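Local coordinates for oxidoreductase, NAD-binding/iron-sulfur cluster-binding protein (Nitratireductor pacificus pht-3B, PDB 6ZXU) that probably catalyses reductive dehalogenation of organohalides, using a bound cobalamin (B12) and two iron-sulfur clusters, at residues A[458-463]-A[517-522]; A[382-387]-A[393-398]. All blocks are in the same frame, centred on the assembly; numbering follows the deposited sequence.

Contact 1. Residues A[458-463]-A[517-522]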
loop_
_atom_site.group_PDB
_atom_site.type_symbol
_atom_site.label_atom_id
_atom_site.label_comp_id
_atom_site.label_asym_id
_atom_site.label_seq_id
_atom_site.Cartn_x
_atom_site.Cartn_y
_atom_site.Cartn_z
ATOM N N GLU A 458 8.968 -3.206 2.951
ATOM C CA GLU A 458 9.956 -3.835 2.073
ATOM C C GLU A 458 10.754 -2.876 1.247
ATOM O O GLU A 458 11.988 -2.922 1.188
ATOM C CB GLU A 458 9.245 -4.865 1.183
ATOM C CG GLU A 458 10.073 -5.485 0.066
ATOM C CD GLU A 458 9.138 -6.309 -0.860
ATOM O OE1 GLU A 458 8.356 -7.094 -0.333
ATOM O OE2 GLU A 458 9.183 -6.243 -2.082
ATOM N N ILE A 459 10.059 -1.955 0.564
ATOM C CA ILE A 459 10.694 -0.991 -0.313
ATOM C C ILE A 459 11.605 -0.038 0.462
ATOM O O ILE A 459 12.767 0.185 0.093
ATOM C CB ILE A 459 9.619 -0.173 -1.130
ATOM C CG1 ILE A 459 8.926 -1.140 -2.135
ATOM C CG2 ILE A 459 10.249 1.076 -1.775
ATOM C CD1 ILE A 459 7.668 -0.536 -2.696
ATOM N N ALA A 460 11.115 0.448 1.584
ATOM C CA ALA A 460 11.881 1.380 2.371
ATOM C C ALA A 460 13.016 0.682 3.118
ATOM O O ALA A 460 14.016 1.312 3.365
ATOM C CB ALA A 460 10.998 2.151 3.382
ATOM N N GLY A 461 12.841 -0.556 3.489
ATOM C CA GLY A 461 13.909 -1.327 4.117
ATOM C C GLY A 461 15.063 -1.480 3.182
ATOM O O GLY A 461 16.211 -1.295 3.552
ATOM N N VAL A 462 14.770 -1.813 1.930
ATOM C CA VAL A 462 15.804 -1.959 0.893
ATOM C C VAL A 462 16.492 -0.622 0.650
ATOM O O VAL A 462 17.717 -0.538 0.567
ATOM C CB VAL A 462 15.194 -2.533 -0.409
ATOM C CG1 VAL A 462 16.156 -2.351 -1.532
ATOM C CG2 VAL A 462 14.927 -3.996 -0.248
ATOM N N MET A 463 15.730 0.450 0.533
ATOM C CA MET A 463 16.277 1.760 0.213
ATOM C C MET A 463 17.172 2.285 1.322
ATOM O O MET A 463 18.250 2.809 1.050
ATOM C CB MET A 463 15.167 2.744 -0.108
ATOM C CG MET A 463 14.530 2.441 -1.479
ATOM S SD MET A 463 13.095 3.474 -1.790
ATOM C CE MET A 463 13.877 5.018 -2.255
ATOM N N ILE A 517 4.948 5.065 3.711
ATOM C CA ILE A 517 6.124 4.608 4.451
ATOM C C ILE A 517 7.128 5.768 4.387
ATOM O O ILE A 517 7.206 6.502 3.406
ATOM C CB ILE A 517 6.663 3.288 3.822
ATOM C CG1 ILE A 517 7.809 2.662 4.627
ATOM C CG2 ILE A 517 7.127 3.516 2.381
ATOM C CD1 ILE A 517 7.434 2.020 5.876
ATOM N N VAL A 518 7.864 5.938 5.448
ATOM C CA VAL A 518 8.927 6.926 5.565
ATOM C C VAL A 518 10.224 6.233 5.951
ATOM O O VAL A 518 10.240 5.297 6.742
ATOM C CB VAL A 518 8.605 7.996 6.612
ATOM C CG1 VAL A 518 9.717 8.990 6.702
ATOM C CG2 VAL A 518 7.336 8.707 6.296
ATOM N N PHE A 519 11.324 6.588 5.274
ATOM C CA PHE A 519 12.618 6.341 5.867
ATOM C C PHE A 519 13.369 7.623 5.967
ATOM O O PHE A 519 13.317 8.455 5.067
ATOM C CB PHE A 519 13.479 5.249 5.195
ATOM C CG PHE A 519 14.084 5.635 3.919
ATOM C CD1 PHE A 519 13.411 5.385 2.709
ATOM C CD2 PHE A 519 15.395 6.109 3.871
ATOM C CE1 PHE A 519 13.992 5.699 1.506
ATOM C CE2 PHE A 519 15.963 6.449 2.648
ATOM C CZ PHE A 519 15.264 6.253 1.484
ATOM N N THR A 520 14.026 7.784 7.112
ATOM C CA THR A 520 14.874 8.955 7.346
ATOM C C THR A 520 16.314 8.626 6.975
ATOM O O THR A 520 16.717 7.468 7.018
ATOM C CB THR A 520 14.752 9.442 8.764
ATOM O OG1 THR A 520 14.990 8.382 9.693
ATOM C CG2 THR A 520 13.301 10.001 8.992
ATOM N N THR A 521 17.063 9.646 6.607
ATOM C CA THR A 521 18.431 9.478 6.207
ATOM C C THR A 521 19.217 10.761 6.337
ATOM O O THR A 521 18.673 11.839 6.341
ATOM C CB THR A 521 18.520 8.915 4.775
ATOM O OG1 THR A 521 19.879 8.578 4.424
ATOM C CG2 THR A 521 17.914 9.800 3.718
ATOM N N ASP A 522 20.563 10.609 6.293
ATOM C CA ASP A 522 21.495 11.746 6.131
ATOM C C ASP A 522 21.983 11.978 4.715
ATOM O O ASP A 522 22.651 12.987 4.460
ATOM C CB ASP A 522 22.708 11.576 7.090
ATOM C CG ASP A 522 22.319 11.734 8.539
ATOM O OD1 ASP A 522 21.359 12.561 8.856
ATOM O OD2 ASP A 522 22.953 10.988 9.352
#
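Phe519, on the strand, packs against both Ala460 and Met463 of the helix, its flat, broad apolar ring filling the space between helix and sheet. Met463 crosses it at about a right angle. CB of Met463 starts close to the ring, with Phe519 CE1 3.6 Å away and CZ only slightly farther. CG leads away, placed anti to the carbonyl carbon, and touches Leu386 of helix 376-390. SD then comes 4.1 Å from Phe519 CE1, lying 69° off the ring normal and so oblique to the ring. A bend at chi3 (78°) turns the methyl back, and CE settles 3.8 Å from the same CE1. The unbranched, flexible thioether lets the chain bend so that both SD and CE meet that ring atom. The backbone carbonyl carbon of Met463 lies over one face of the ring.

One helical turn earlier, Ala460 CB points at the strand and presses on Ile517 CG1 at 3.5 Å, tighter than usual for carbons. Ile517 is beta-branched, at home in a strand, and turns CG1 to the helix. Alanine's small size lets the backbones come near, with Ala460 CA 6.1 Å from Phe519 CA. Segment 458-463 of helix 445-469 runs nearly parallel (12°) to residues 517-521 of strand 514-521. This is a Met-aromatic contact where a helix packs on one face of an antiparallel sheet, beside the cobalamin pocket.

Contact 2. Residues A[382-387]-A[393-398]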
loop_
_atom_site.group_PDB
_atom_site.type_symbol
_atom_site.label_atom_id
_atom_site.label_comp_id
_atom_site.label_asym_id
_atom_site.label_seq_id
_atom_site.Cartn_x
_atom_site.Cartn_y
_atom_site.Cartn_z
ATOM N N ALA A 382 17.943 10.061 -8.033
ATOM C CA ALA A 382 18.350 8.674 -7.857
ATOM C C ALA A 382 17.445 7.948 -6.855
ATOM O O ALA A 382 17.002 6.890 -7.113
ATOM C CB ALA A 382 19.823 8.546 -7.427
ATOM N N ILE A 383 17.162 8.585 -5.743
ATOM C CA ILE A 383 16.309 8.063 -4.707
ATOM C C ILE A 383 14.873 7.889 -5.233
ATOM O O ILE A 383 14.266 6.862 -5.004
ATOM C CB ILE A 383 16.370 9.002 -3.475
ATOM C CG1 ILE A 383 17.677 8.810 -2.690
ATOM C CG2 ILE A 383 15.200 8.756 -2.529
ATOM C CD1 ILE A 383 17.836 7.461 -2.041
ATOM N N LYS A 384 14.361 8.848 -5.957
ATOM C CA LYS A 384 13.083 8.700 -6.595
ATOM C C LYS A 384 13.026 7.547 -7.602
ATOM O O LYS A 384 12.157 6.702 -7.512
ATOM C CB LYS A 384 12.598 9.988 -7.209
ATOM C CG LYS A 384 12.400 11.079 -6.204
ATOM C CD LYS A 384 11.898 12.349 -6.860
ATOM C CE LYS A 384 11.675 13.420 -5.833
ATOM N NZ LYS A 384 11.116 14.605 -6.490
ATOM N N ALA A 385 13.980 7.473 -8.496
ATOM C CA ALA A 385 14.074 6.384 -9.449
ATOM C C ALA A 385 14.140 5.036 -8.706
ATOM O O ALA A 385 13.478 4.046 -9.135
ATOM C CB ALA A 385 15.313 6.553 -10.334
ATOM N N LEU A 386 14.872 4.977 -7.626
ATOM C CA LEU A 386 15.008 3.794 -6.846
ATOM C C LEU A 386 13.687 3.381 -6.250
ATOM O O LEU A 386 13.259 2.206 -6.378
ATOM C CB LEU A 386 16.064 3.978 -5.786
ATOM C CG LEU A 386 16.384 2.819 -4.903
ATOM C CD1 LEU A 386 16.798 1.635 -5.779
ATOM C CD2 LEU A 386 17.466 3.090 -3.856
ATOM N N GLY A 387 12.963 4.309 -5.681
ATOM C CA GLY A 387 11.623 3.976 -5.120
ATOM C C GLY A 387 10.657 3.484 -6.195
ATOM O O GLY A 387 9.972 2.503 -5.965
ATOM N N ASP A 393 4.330 4.009 -5.561
ATOM C CA ASP A 393 3.449 4.811 -6.393
ATOM C C ASP A 393 3.771 6.324 -6.443
ATOM O O ASP A 393 3.627 6.927 -7.459
ATOM C CB ASP A 393 1.985 4.583 -5.986
ATOM C CG ASP A 393 1.554 3.043 -6.234
ATOM O OD1 ASP A 393 1.748 2.569 -7.391
ATOM O OD2 ASP A 393 1.186 2.302 -5.273
ATOM N N PHE A 394 4.262 6.877 -5.342
ATOM C CA PHE A 394 4.794 8.235 -5.254
ATOM C C PHE A 394 6.019 8.250 -4.382
ATOM O O PHE A 394 6.070 7.562 -3.346
ATOM C CB PHE A 394 3.760 9.184 -4.658
ATOM C CG PHE A 394 2.517 9.369 -5.478
ATOM C CD1 PHE A 394 1.495 8.446 -5.432
ATOM C CD2 PHE A 394 2.408 10.397 -6.373
ATOM C CE1 PHE A 394 0.372 8.564 -6.237
ATOM C CE2 PHE A 394 1.272 10.519 -7.177
ATOM C CZ PHE A 394 0.266 9.598 -7.100
ATOM N N VAL A 395 6.970 9.071 -4.716
ATOM C CA VAL A 395 8.145 9.344 -3.904
ATOM C C VAL A 395 8.343 10.879 -3.782
ATOM O O VAL A 395 8.234 11.601 -4.763
ATOM C CB VAL A 395 9.470 8.751 -4.477
ATOM C CG1 VAL A 395 10.619 8.959 -3.507
ATOM C CG2 VAL A 395 9.352 7.288 -4.810
ATOM N N GLY A 396 8.494 11.329 -2.555
ATOM C CA GLY A 396 8.826 12.715 -2.268
ATOM C C GLY A 396 9.855 12.776 -1.158
ATOM O O GLY A 396 9.999 11.878 -0.377
ATOM N N ILE A 397 10.490 13.918 -1.011
ATOM C CA ILE A 397 11.551 14.140 -0.083
ATOM C C ILE A 397 11.394 15.472 0.617
ATOM O O ILE A 397 11.046 16.477 -0.032
ATOM C CB ILE A 397 12.942 14.150 -0.841
ATOM C CG1 ILE A 397 13.103 12.855 -1.645
ATOM C CG2 ILE A 397 14.066 14.304 0.185
ATOM C CD1 ILE A 397 14.189 12.892 -2.665
ATOM N N CYS A 398 11.567 15.473 1.902
ATOM C CA CYS A 398 11.518 16.690 2.741
ATOM C C CYS A 398 12.597 16.645 3.801
ATOM O O CYS A 398 13.189 15.614 4.071
ATOM C CB CYS A 398 10.105 16.938 3.338
ATOM S SG CYS A 398 9.564 15.773 4.594
#
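Aliphatic contacts join Lys384 and Ile383 to Val395 and Ile397, alternate residues of the strand that both point at the helix. The lysine leaves the helix with CG anti to its carbonyl carbon (chi1 -62°), and its extended chain crosses both strand side chains at a slant. CG lies 3.9 Å from Val395 CG1, and CE reaches Ile397 CD1 at 4.1 Å. Ile383 adds a looser touch, its CG2 4.3 Å from Ile397 CD1, before the end of its chain turns off the strand; the side chain also touches Trp163 and Met525.

A second kind of contact is side chain against backbone. Val395 CG2 rests 4.0 Å from Gly387 CA, where a beta carbon would clash with that methyl; glycine therefore suits this closely approached turn of the helix.

The polar bonds run to residues beside the two segments. Lys384 NZ forms a salt bridge with Asp528 OD1, while OD2 of the same carboxylate accepts a hydrogen bond from Ile397 N, so one aspartate ties helix to strand. An alanine in place of Lys384 would probably leave Asp528 without its cationic mate and strip the methylene cover from Val395 and Ile397.

Segment 382-387 of helix 376-390 and residues 394-398 of strand 394-399 run 153° apart. A classic beta bulge at the strand's start sets Asp393 and Phe394 together opposite Leu427 of strand 422-429. On that neighbouring strand Val395 touches Val424 and Met426, while Ile383 and Leu386 touch Met463 of helix 445-469.

Contacts 1 and 2 lie about 10 Å apart, centre to centre, and cover one face of the same antiparallel sheet, where strand 422-429 separates strands 394-399 and 514-521. Met463 joins them: its CE is 3.3 Å from Ile383 O and 3.6 Å from Gly387 N, so the methyl that touches the phenylalanine in contact 1 also sits against the helix of contact 2. Contact 1 is nearer the cofactor, with the side chain of Ile517 about 6 Å from the bound cobalamin and about 5 Å from that of His486, a cobalamin-binding residue. Contact 2 is more remote, the side chain of Val395 lying about 11 Å from that of Ser516, another cobalamin-binding residue.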